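Local coordinates for squalene synthase HpnC (Alicyclobacillus acidocaldarius subsp. acidocaldarius, PDB 4HD1), which probably acts as a squalene synthase-type transferase that joins isoprenoid diphosphates on the route to squalene, at residues 49-57 / 69-77; 131-141 / 155-166. All blocks are in the same frame, centred on the assembly; numbering follows the deposited sequence.

Interaction 1: residues 49-57 / 69-77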
loop_
_atom_site.group_PDB
_atom_site.type_symbol
_atom_site.label_atom_id
_atom_site.label_comp_id
_atom_site.label_asym_id
_atom_site.label_seq_id
_atom_site.Cartn_x
_atom_site.Cartn_y
_atom_site.Cartn_z
ATOM N N ALA A 49 2.113 7.697 9.374
ATOM C CA ALA A 49 1.056 8.217 10.251
ATOM C C ALA A 49 -0.126 8.691 9.409
ATOM O O ALA A 49 -1.270 8.419 9.747
ATOM C CB ALA A 49 1.559 9.335 11.158
ATOM N N PHE A 50 0.142 9.365 8.293
ATOM C CA PHE A 50 -0.931 9.739 7.375
ATOM C C PHE A 50 -1.745 8.521 6.898
ATOM O O PHE A 50 -2.975 8.569 6.891
ATOM C CB PHE A 50 -0.399 10.543 6.181
ATOM C CG PHE A 50 -1.423 10.743 5.093
ATOM C CD1 PHE A 50 -2.280 11.845 5.113
ATOM C CD2 PHE A 50 -1.555 9.812 4.065
ATOM C CE1 PHE A 50 -3.233 12.022 4.124
ATOM C CE2 PHE A 50 -2.511 9.979 3.076
ATOM C CZ PHE A 50 -3.349 11.086 3.106
ATOM N N CYS A 51 -1.065 7.445 6.500
ATOM C CA CYS A 51 -1.746 6.221 6.049
ATOM C C CYS A 51 -2.545 5.555 7.175
ATOM O O CYS A 51 -3.638 5.046 6.941
ATOM C CB CYS A 51 -0.756 5.217 5.455
ATOM S SG CYS A 51 0.130 5.810 4.001
ATOM N N ARG A 52 -1.991 5.558 8.388
ATOM C CA ARG A 52 -2.701 5.063 9.563
ATOM C C ARG A 52 -4.029 5.807 9.730
ATOM O O ARG A 52 -5.056 5.197 10.030
ATOM C CB ARG A 52 -1.845 5.207 10.828
ATOM C CG ARG A 52 -2.546 4.756 12.106
ATOM C CD ARG A 52 -2.158 5.602 13.309
ATOM N NE ARG A 52 -3.104 5.436 14.413
ATOM C CZ ARG A 52 -2.882 4.719 15.514
ATOM N NH1 ARG A 52 -1.724 4.089 15.691
ATOM N NH2 ARG A 52 -3.822 4.637 16.447
ATOM N N GLY A 53 -3.994 7.122 9.524
ATOM C CA GLY A 53 -5.185 7.965 9.615
ATOM C C GLY A 53 -6.271 7.534 8.647
ATOM O O GLY A 53 -7.443 7.516 9.003
ATOM N N VAL A 54 -5.882 7.177 7.424
ATOM C CA VAL A 54 -6.843 6.671 6.437
ATOM C C VAL A 54 -7.363 5.280 6.829
ATOM O O VAL A 54 -8.557 5.007 6.693
ATOM C CB VAL A 54 -6.278 6.653 4.992
ATOM C CG1 VAL A 54 -7.398 6.416 3.981
ATOM C CG2 VAL A 54 -5.555 7.954 4.667
ATOM N N ASP A 55 -6.475 4.415 7.323
ATOM C CA ASP A 55 -6.868 3.084 7.804
ATOM C C ASP A 55 -7.935 3.151 8.897
ATOM O O ASP A 55 -8.930 2.432 8.837
ATOM C CB ASP A 55 -5.657 2.299 8.319
ATOM C CG ASP A 55 -4.756 1.789 7.199
ATOM O OD1 ASP A 55 -5.122 1.918 6.009
ATOM O OD2 ASP A 55 -3.672 1.249 7.516
ATOM N N ASP A 56 -7.723 4.024 9.881
ATOM C CA ASP A 56 -8.635 4.178 11.023
ATOM C C ASP A 56 -10.061 4.570 10.629
ATOM O O ASP A 56 -11.010 4.328 11.378
ATOM C CB ASP A 56 -8.075 5.193 12.022
ATOM C CG ASP A 56 -6.939 4.629 12.855
ATOM O OD1 ASP A 56 -6.577 3.446 12.678
ATOM O OD2 ASP A 56 -6.403 5.375 13.699
ATOM N N LEU A 57 -10.204 5.173 9.453
ATOM C CA LEU A 57 -11.518 5.518 8.922
ATOM C C LEU A 57 -12.036 4.411 7.989
ATOM O O LEU A 57 -12.695 4.684 6.984
ATOM C CB LEU A 57 -11.467 6.887 8.223
ATOM C CG LEU A 57 -10.969 8.084 9.071
ATOM C CD1 LEU A 57 -10.791 9.324 8.203
ATOM C CD2 LEU A 57 -11.902 8.394 10.263
ATOM N N LEU A 69 -13.615 11.273 5.844
ATOM C CA LEU A 69 -12.595 11.279 4.798
ATOM C C LEU A 69 -12.484 12.639 4.124
ATOM O O LEU A 69 -11.378 13.075 3.797
ATOM C CB LEU A 69 -12.875 10.200 3.747
ATOM C CG LEU A 69 -12.636 8.737 4.123
ATOM C CD1 LEU A 69 -13.153 7.853 3.006
ATOM C CD2 LEU A 69 -11.166 8.446 4.403
ATOM N N ASP A 70 -13.627 13.296 3.922
ATOM C CA ASP A 70 -13.666 14.661 3.391
ATOM C C ASP A 70 -12.940 15.638 4.312
ATOM O O ASP A 70 -12.200 16.502 3.843
ATOM C CB ASP A 70 -15.112 15.128 3.172
ATOM C CG ASP A 70 -15.765 14.496 1.946
ATOM O OD1 ASP A 70 -15.174 13.575 1.332
ATOM O OD2 ASP A 70 -16.887 14.924 1.601
ATOM N N ALA A 71 -13.154 15.496 5.619
ATOM C CA ALA A 71 -12.476 16.333 6.604
ATOM C C ALA A 71 -10.984 16.021 6.623
ATOM O O ALA A 71 -10.154 16.920 6.796
ATOM C CB ALA A 71 -13.084 16.137 7.985
ATOM N N TYR A 72 -10.650 14.747 6.433
ATOM C CA TYR A 72 -9.259 14.301 6.425
ATOM C C TYR A 72 -8.553 14.821 5.176
ATOM O O TYR A 72 -7.371 15.176 5.218
ATOM C CB TYR A 72 -9.195 12.779 6.499
ATOM C CG TYR A 72 -7.869 12.219 6.962
ATOM C CD1 TYR A 72 -7.516 12.221 8.314
ATOM C CD2 TYR A 72 -6.974 11.662 6.047
ATOM C CE1 TYR A 72 -6.302 11.693 8.738
ATOM C CE2 TYR A 72 -5.758 11.133 6.460
ATOM C CZ TYR A 72 -5.427 11.150 7.802
ATOM O OH TYR A 72 -4.220 10.619 8.193
ATOM N N GLU A 73 -9.294 14.882 4.075
ATOM C CA GLU A 73 -8.801 15.457 2.829
ATOM C C GLU A 73 -8.585 16.965 2.984
ATOM O O GLU A 73 -7.625 17.516 2.437
ATOM C CB GLU A 73 -9.771 15.154 1.688
ATOM C CG GLU A 73 -9.318 15.640 0.323
ATOM C CD GLU A 73 -10.216 15.151 -0.795
ATOM O OE1 GLU A 73 -10.675 15.994 -1.593
ATOM O OE2 GLU A 73 -10.468 13.929 -0.872
ATOM N N GLU A 74 -9.477 17.612 3.738
ATOM C CA GLU A 74 -9.338 19.024 4.092
ATOM C C GLU A 74 -8.052 19.313 4.860
ATOM O O GLU A 74 -7.349 20.283 4.556
ATOM C CB GLU A 74 -10.548 19.507 4.901
ATOM C CG GLU A 74 -11.763 19.850 4.057
ATOM C CD GLU A 74 -11.435 20.797 2.918
ATOM O OE1 GLU A 74 -10.823 21.858 3.172
ATOM O OE2 GLU A 74 -11.784 20.476 1.762
ATOM N N GLU A 75 -7.757 18.472 5.851
ATOM C CA GLU A 75 -6.522 18.568 6.632
ATOM C C GLU A 75 -5.303 18.409 5.723
ATOM O O GLU A 75 -4.350 19.187 5.807
ATOM C CB GLU A 75 -6.513 17.524 7.759
ATOM C CG GLU A 75 -7.455 17.855 8.915
ATOM C CD GLU A 75 -7.948 16.633 9.683
ATOM O OE1 GLU A 75 -7.114 15.808 10.121
ATOM O OE2 GLU A 75 -9.182 16.503 9.870
ATOM N N LEU A 76 -5.357 17.414 4.839
ATOM C CA LEU A 76 -4.292 17.159 3.876
ATOM C C LEU A 76 -4.020 18.378 2.997
ATOM O O LEU A 76 -2.868 18.775 2.833
ATOM C CB LEU A 76 -4.624 15.927 3.022
ATOM C CG LEU A 76 -3.620 15.348 2.011
ATOM C CD1 LEU A 76 -3.709 16.055 0.665
ATOM C CD2 LEU A 76 -2.185 15.321 2.533
ATOM N N ARG A 77 -5.077 18.973 2.445
ATOM C CA ARG A 77 -4.934 20.174 1.616
ATOM C C ARG A 77 -4.371 21.361 2.403
ATOM O O ARG A 77 -3.581 22.142 1.872
ATOM C CB ARG A 77 -6.253 20.555 0.939
ATOM C CG ARG A 77 -6.909 19.420 0.169
ATOM C CD ARG A 77 -8.035 19.921 -0.718
ATOM N NE ARG A 77 -7.646 19.874 -2.121
ATOM C CZ ARG A 77 -7.959 18.886 -2.952
ATOM N NH1 ARG A 77 -8.688 17.858 -2.531
ATOM N NH2 ARG A 77 -7.546 18.931 -4.212
#
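The rings of Phe50 and Tyr72 meet obliquely, neither stacked nor edge-to-face, with centroids 5.4 Å apart and planes at 36°. Their nearest atoms are Phe50 CE1 and Tyr72 CE2. Gly53 O lies over one face of Tyr72, displaced toward the rim, while Val54 CG2 and Leu57 CD1 approach that ring obliquely. Leu76 CD2 comes just as obliquely to the Phe50 ring, 3.8 Å from Phe50 CE1. Each ring also has an edge-to-face partner from farther along the chain: Phe106 for Phe50 and Phe89 for Tyr72.

The phenol does more than fill space. Tyr72 OH donates to Phe50 O at 2.7 Å, lying in the carbonyl plane on a lone pair. That oxygen already takes the helical bond from Val54 N, so two donors grip it. The hydroxyl reaches the backbone because Gly53 has no side chain: Tyr72 OH sits 3.2 Å from Gly53 CA, in space that a beta carbon there would occupy. On the Phe50 side, CG anti to the backbone N (chi1 170°) carries the ring out toward Tyr72 and Leu76, although its CB does not point at the other helix.

At the C-terminal end of segment 49-57, Leu57 and Leu69 slide past each other in opposite directions, Leu57 CD1 to Leu69 CD2 3.9 Å, and close the end of the interface. Leu57 follows Asp55 and Asp56, whose sequence setting is consistent with the first aspartate-rich motif of class I isoprenoid synthases. Segments 49-56 and 69-77 run nearly antiparallel (164°), joining helix 41-56 to helix 65-81, with helix 87-99 packed against Phe50 and Leu76 and helix 104-118 against Leu69.

Interaction 2: residues 131-141 / 155-166; sequences YCRYSADPVGR and ARLSDATCTALQ
Asp137 and Arg141 meet Asp159 just past the break between helices 125-135 and 137-146, a kink within the all-alpha isoprenoid synthase fold. Residues 131-135 run at 100° to 155-166, whereas 137-141 run at 135° and come within 8.3 Å, axis to axis. At the break Cys132 O accepts from both Ala136 N and Asp137 N.

Charges come first. Arg141, extended from CG to NE, grips Asp159 side-on: Arg141 NE to Asp159 OD1 at 3.1 Å and NH2 to OD2, a bond modelled so short that its exact length is doubtful. Each oxygen uses its syn lone pair, and guanidinium and carboxylate are nearly coplanar. Ala155 CB covers one guanidinium face, 3.9 Å from Arg141 NE. The carboxylates of Asp137 and Asp159 are stacked, planes only 3° apart, with Asp137 OD2 to Asp159 OD2 at 3.7 Å; the arginine probably helps offset this repulsion. A leucine in place of Arg141 would probably leave the Asp159 carboxylate without its salt-bridge partner while it still lies against that of Asp137.

Hydrogen bonds from uncharged donors tie the rest. Thr163 OG1 donates to Asp137 OD1 at 2.8 Å, again on the syn lone pair. Farther along, Gln166 NE2 reaches Ser135 OG at 2.8 Å, close to the amide plane. Ser135 OG, wedged between its own backbone N and carbonyl carbon, also sits over the centre of the Tyr131 ring. Gln166 NE2 has a second, weak bond to His170.

Close packing completes the contact. Ala136 CB rests against Cys162 and Gln166, and Cys132 CB against Thr163. Gly140 lets the helices come together: Gly140 CA lies 3.4 Å from Ser158 OG and 3.5 Å from Cys162 SG, so a beta carbon would run into both.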
loop_
_atom_site.group_PDB
_atom_site.type_symbol
_atom_site.label_atom_id
_atom_site.label_comp_id
_atom_site.label_asym_id
_atom_site.label_seq_id
_atom_site.Cartn_x
_atom_site.Cartn_y
_atom_site.Cartn_z
ATOM N N TYR A 131 -7.943 -0.641 -8.686
ATOM C CA TYR A 131 -7.980 -0.448 -7.237
ATOM C C TYR A 131 -6.566 -0.268 -6.679
ATOM O O TYR A 131 -6.321 0.637 -5.875
ATOM C CB TYR A 131 -8.696 -1.614 -6.545
ATOM C CG TYR A 131 -8.625 -1.582 -5.028
ATOM C CD1 TYR A 131 -9.100 -0.483 -4.308
ATOM C CD2 TYR A 131 -8.093 -2.658 -4.315
ATOM C CE1 TYR A 131 -9.032 -0.451 -2.922
ATOM C CE2 TYR A 131 -8.025 -2.641 -2.926
ATOM C CZ TYR A 131 -8.493 -1.536 -2.236
ATOM O OH TYR A 131 -8.432 -1.511 -0.859
ATOM N N CYS A 132 -5.644 -1.122 -7.127
ATOM C CA CYS A 132 -4.236 -1.059 -6.720
ATOM C C CYS A 132 -3.580 0.293 -6.985
ATOM O O CYS A 132 -2.697 0.705 -6.232
ATOM C CB CYS A 132 -3.433 -2.172 -7.386
ATOM S SG CYS A 132 -3.876 -3.809 -6.777
ATOM N N ARG A 133 -4.022 0.981 -8.040
ATOM C CA ARG A 133 -3.532 2.328 -8.352
ATOM C C ARG A 133 -3.847 3.352 -7.251
ATOM O O ARG A 133 -3.277 4.449 -7.238
ATOM C CB ARG A 133 -4.078 2.810 -9.697
ATOM C CG ARG A 133 -3.436 2.130 -10.901
ATOM C CD ARG A 133 -4.136 2.477 -12.208
ATOM N NE ARG A 133 -4.071 3.909 -12.502
ATOM C CZ ARG A 133 -5.069 4.770 -12.311
ATOM N NH1 ARG A 133 -6.237 4.355 -11.832
ATOM N NH2 ARG A 133 -4.900 6.053 -12.606
ATOM N N TYR A 134 -4.741 2.987 -6.331
ATOM C CA TYR A 134 -5.145 3.878 -5.241
ATOM C C TYR A 134 -4.679 3.364 -3.892
ATOM O O TYR A 134 -4.301 4.149 -3.028
ATOM C CB TYR A 134 -6.669 4.109 -5.240
ATOM C CG TYR A 134 -7.141 4.822 -6.487
ATOM C CD1 TYR A 134 -7.255 6.214 -6.520
ATOM C CD2 TYR A 134 -7.435 4.108 -7.651
ATOM C CE1 TYR A 134 -7.660 6.873 -7.672
ATOM C CE2 TYR A 134 -7.841 4.755 -8.805
ATOM C CZ TYR A 134 -7.955 6.133 -8.811
ATOM O OH TYR A 134 -8.361 6.766 -9.957
ATOM N N SER A 135 -4.702 2.047 -3.720
ATOM C CA SER A 135 -4.377 1.441 -2.435
ATOM C C SER A 135 -2.897 1.120 -2.265
ATOM O O SER A 135 -2.395 1.138 -1.148
ATOM C CB SER A 135 -5.201 0.172 -2.222
ATOM O OG SER A 135 -5.106 -0.682 -3.346
ATOM N N ALA A 136 -2.198 0.824 -3.359
ATOM C CA ALA A 136 -0.832 0.303 -3.263
ATOM C C ALA A 136 0.197 1.231 -3.874
ATOM O O ALA A 136 1.137 1.647 -3.187
ATOM C CB ALA A 136 -0.741 -1.082 -3.891
ATOM N N ASP A 137 0.016 1.554 -5.157
ATOM C CA ASP A 137 0.937 2.436 -5.899
ATOM C C ASP A 137 1.331 3.740 -5.181
ATOM O O ASP A 137 2.496 4.129 -5.236
ATOM C CB ASP A 137 0.374 2.797 -7.279
ATOM C CG ASP A 137 0.211 1.592 -8.195
ATOM O OD1 ASP A 137 0.509 0.444 -7.771
ATOM O OD2 ASP A 137 -0.222 1.810 -9.355
ATOM N N PRO A 138 0.370 4.437 -4.527
ATOM C CA PRO A 138 0.795 5.738 -4.000
ATOM C C PRO A 138 1.897 5.673 -2.929
ATOM O O PRO A 138 2.699 6.600 -2.841
ATOM C CB PRO A 138 -0.503 6.333 -3.447
ATOM C CG PRO A 138 -1.580 5.680 -4.255
ATOM C CD PRO A 138 -1.093 4.267 -4.418
ATOM N N VAL A 139 1.960 4.586 -2.157
ATOM C CA VAL A 139 3.005 4.417 -1.135
ATOM C C VAL A 139 4.391 4.427 -1.781
ATOM O O VAL A 139 5.289 5.187 -1.362
ATOM C CB VAL A 139 2.823 3.114 -0.330
ATOM C CG1 VAL A 139 3.838 3.052 0.804
ATOM C CG2 VAL A 139 1.405 3.017 0.232
ATOM N N GLY A 140 4.549 3.582 -2.806
ATOM C CA GLY A 140 5.778 3.485 -3.580
ATOM C C GLY A 140 6.213 4.820 -4.142
ATOM O O GLY A 140 7.389 5.178 -4.063
ATOM N N ARG A 141 5.262 5.570 -4.691
ATOM C CA ARG A 141 5.546 6.894 -5.252
ATOM C C ARG A 141 6.071 7.901 -4.214
ATOM O O ARG A 141 7.020 8.652 -4.490
ATOM C CB ARG A 141 4.317 7.431 -5.989
ATOM C CG ARG A 141 3.997 6.609 -7.230
ATOM C CD ARG A 141 2.783 7.106 -7.996
ATOM N NE ARG A 141 2.723 6.428 -9.288
ATOM C CZ ARG A 141 2.149 6.919 -10.384
ATOM N NH1 ARG A 141 1.552 8.104 -10.362
ATOM N NH2 ARG A 141 2.174 6.218 -11.508
ATOM N N ALA A 155 8.480 5.792 -11.265
ATOM C CA ALA A 155 7.141 5.587 -10.704
ATOM C C ALA A 155 6.459 4.384 -11.358
ATOM O O ALA A 155 5.847 3.553 -10.674
ATOM C CB ALA A 155 6.290 6.841 -10.858
ATOM N N ARG A 156 6.592 4.291 -12.682
ATOM C CA ARG A 156 6.013 3.203 -13.465
ATOM C C ARG A 156 6.525 1.852 -12.964
ATOM O O ARG A 156 5.746 0.929 -12.751
ATOM C CB ARG A 156 6.337 3.413 -14.952
ATOM C CG ARG A 156 5.602 2.502 -15.923
ATOM C CD ARG A 156 6.042 2.732 -17.368
ATOM N NE ARG A 156 7.487 2.564 -17.584
ATOM C CZ ARG A 156 8.115 1.390 -17.689
ATOM N NH1 ARG A 156 7.450 0.245 -17.580
ATOM N NH2 ARG A 156 9.424 1.359 -17.896
ATOM N N LEU A 157 7.832 1.758 -12.746
ATOM C CA LEU A 157 8.455 0.543 -12.218
ATOM C C LEU A 157 8.063 0.276 -10.758
ATOM O O LEU A 157 7.849 -0.874 -10.361
ATOM C CB LEU A 157 9.977 0.642 -12.346
ATOM C CG LEU A 157 10.520 0.821 -13.764
ATOM C CD1 LEU A 157 11.986 1.217 -13.716
ATOM C CD2 LEU A 157 10.331 -0.451 -14.590
ATOM N N SER A 158 7.978 1.345 -9.966
ATOM C CA SER A 158 7.518 1.255 -8.580
ATOM C C SER A 158 6.104 0.672 -8.527
ATOM O O SER A 158 5.842 -0.262 -7.758
ATOM C CB SER A 158 7.574 2.630 -7.904
ATOM O OG SER A 158 6.876 2.629 -6.673
ATOM N N ASP A 159 5.214 1.202 -9.367
ATOM C CA ASP A 159 3.831 0.721 -9.432
ATOM C C ASP A 159 3.747 -0.786 -9.721
ATOM O O ASP A 159 2.932 -1.491 -9.109
ATOM C CB ASP A 159 3.017 1.511 -10.461
ATOM C CG ASP A 159 2.893 3.002 -10.115
ATOM O OD1 ASP A 159 3.181 3.427 -8.961
ATOM O OD2 ASP A 159 2.496 3.758 -11.030
ATOM N N ALA A 160 4.588 -1.288 -10.629
ATOM C CA ALA A 160 4.610 -2.723 -10.915
ATOM C C ALA A 160 4.856 -3.520 -9.629
ATOM O O ALA A 160 4.191 -4.525 -9.375
ATOM C CB ALA A 160 5.656 -3.058 -11.978
ATOM N N THR A 161 5.792 -3.049 -8.810
ATOM C CA THR A 161 6.143 -3.725 -7.561
ATOM C C THR A 161 5.061 -3.583 -6.489
ATOM O O THR A 161 4.638 -4.585 -5.887
ATOM C CB THR A 161 7.480 -3.206 -7.008
ATOM O OG1 THR A 161 8.488 -3.383 -8.002
ATOM C CG2 THR A 161 7.883 -3.969 -5.750
ATOM N N CYS A 162 4.625 -2.347 -6.244
ATOM C CA CYS A 162 3.565 -2.099 -5.271
ATOM C C CYS A 162 2.292 -2.911 -5.604
ATOM O O CYS A 162 1.724 -3.561 -4.727
ATOM C CB CYS A 162 3.298 -0.598 -5.124
ATOM S SG CYS A 162 4.556 0.254 -4.137
ATOM N N THR A 163 1.888 -2.916 -6.874
ATOM C CA THR A 163 0.743 -3.724 -7.328
ATOM C C THR A 163 0.983 -5.233 -7.165
ATOM O O THR A 163 0.095 -5.958 -6.686
ATOM C CB THR A 163 0.373 -3.401 -8.789
ATOM O OG1 THR A 163 -0.120 -2.058 -8.859
ATOM C CG2 THR A 163 -0.685 -4.361 -9.328
ATOM N N ALA A 164 2.170 -5.699 -7.556
ATOM C CA ALA A 164 2.525 -7.104 -7.385
ATOM C C ALA A 164 2.345 -7.513 -5.930
ATOM O O ALA A 164 1.789 -8.569 -5.637
ATOM C CB ALA A 164 3.958 -7.363 -7.837
ATOM N N LEU A 165 2.800 -6.650 -5.026
ATOM C CA LEU A 165 2.769 -6.929 -3.598
ATOM C C LEU A 165 1.338 -7.030 -3.059
ATOM O O LEU A 165 1.014 -7.954 -2.295
ATOM C CB LEU A 165 3.567 -5.858 -2.852
ATOM C CG LEU A 165 4.200 -6.150 -1.490
ATOM C CD1 LEU A 165 4.820 -7.535 -1.387
ATOM C CD2 LEU A 165 5.245 -5.083 -1.216
ATOM N N GLN A 166 0.478 -6.098 -3.472
ATOM C CA GLN A 166 -0.909 -6.139 -3.056
ATOM C C GLN A 166 -1.623 -7.385 -3.582
ATOM O O GLN A 166 -2.403 -8.008 -2.854
ATOM C CB GLN A 166 -1.672 -4.876 -3.451
ATOM C CG GLN A 166 -3.077 -4.883 -2.861
ATOM C CD GLN A 166 -3.761 -3.537 -2.867
ATOM O OE1 GLN A 166 -3.276 -2.585 -2.271
ATOM N NE2 GLN A 166 -4.922 -3.465 -3.515
#

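How the interactions relate
Interaction 1 closes before interaction 2 opens along the chain, and their centres lie 19 Å apart. They do not touch, but their nearest atoms are only about 5 Å apart, where Cys51 of 49-57 comes near Val139 of 131-141. Helix 104-118 serves both: Leu69 packs on Asn113 and Arg114, while Tyr134 and Pro138 pack on Arg108. Class I isoprenoid synthases carry two aspartate-rich motifs on facing helices. Here Asp55 and Asp56 lie near the C-terminal end of helix 41-56, and helix 152-172 runs past His170 toward the probable second motif, so the helices of the two contacts probably bring those motifs to one substrate cavity, as in the family.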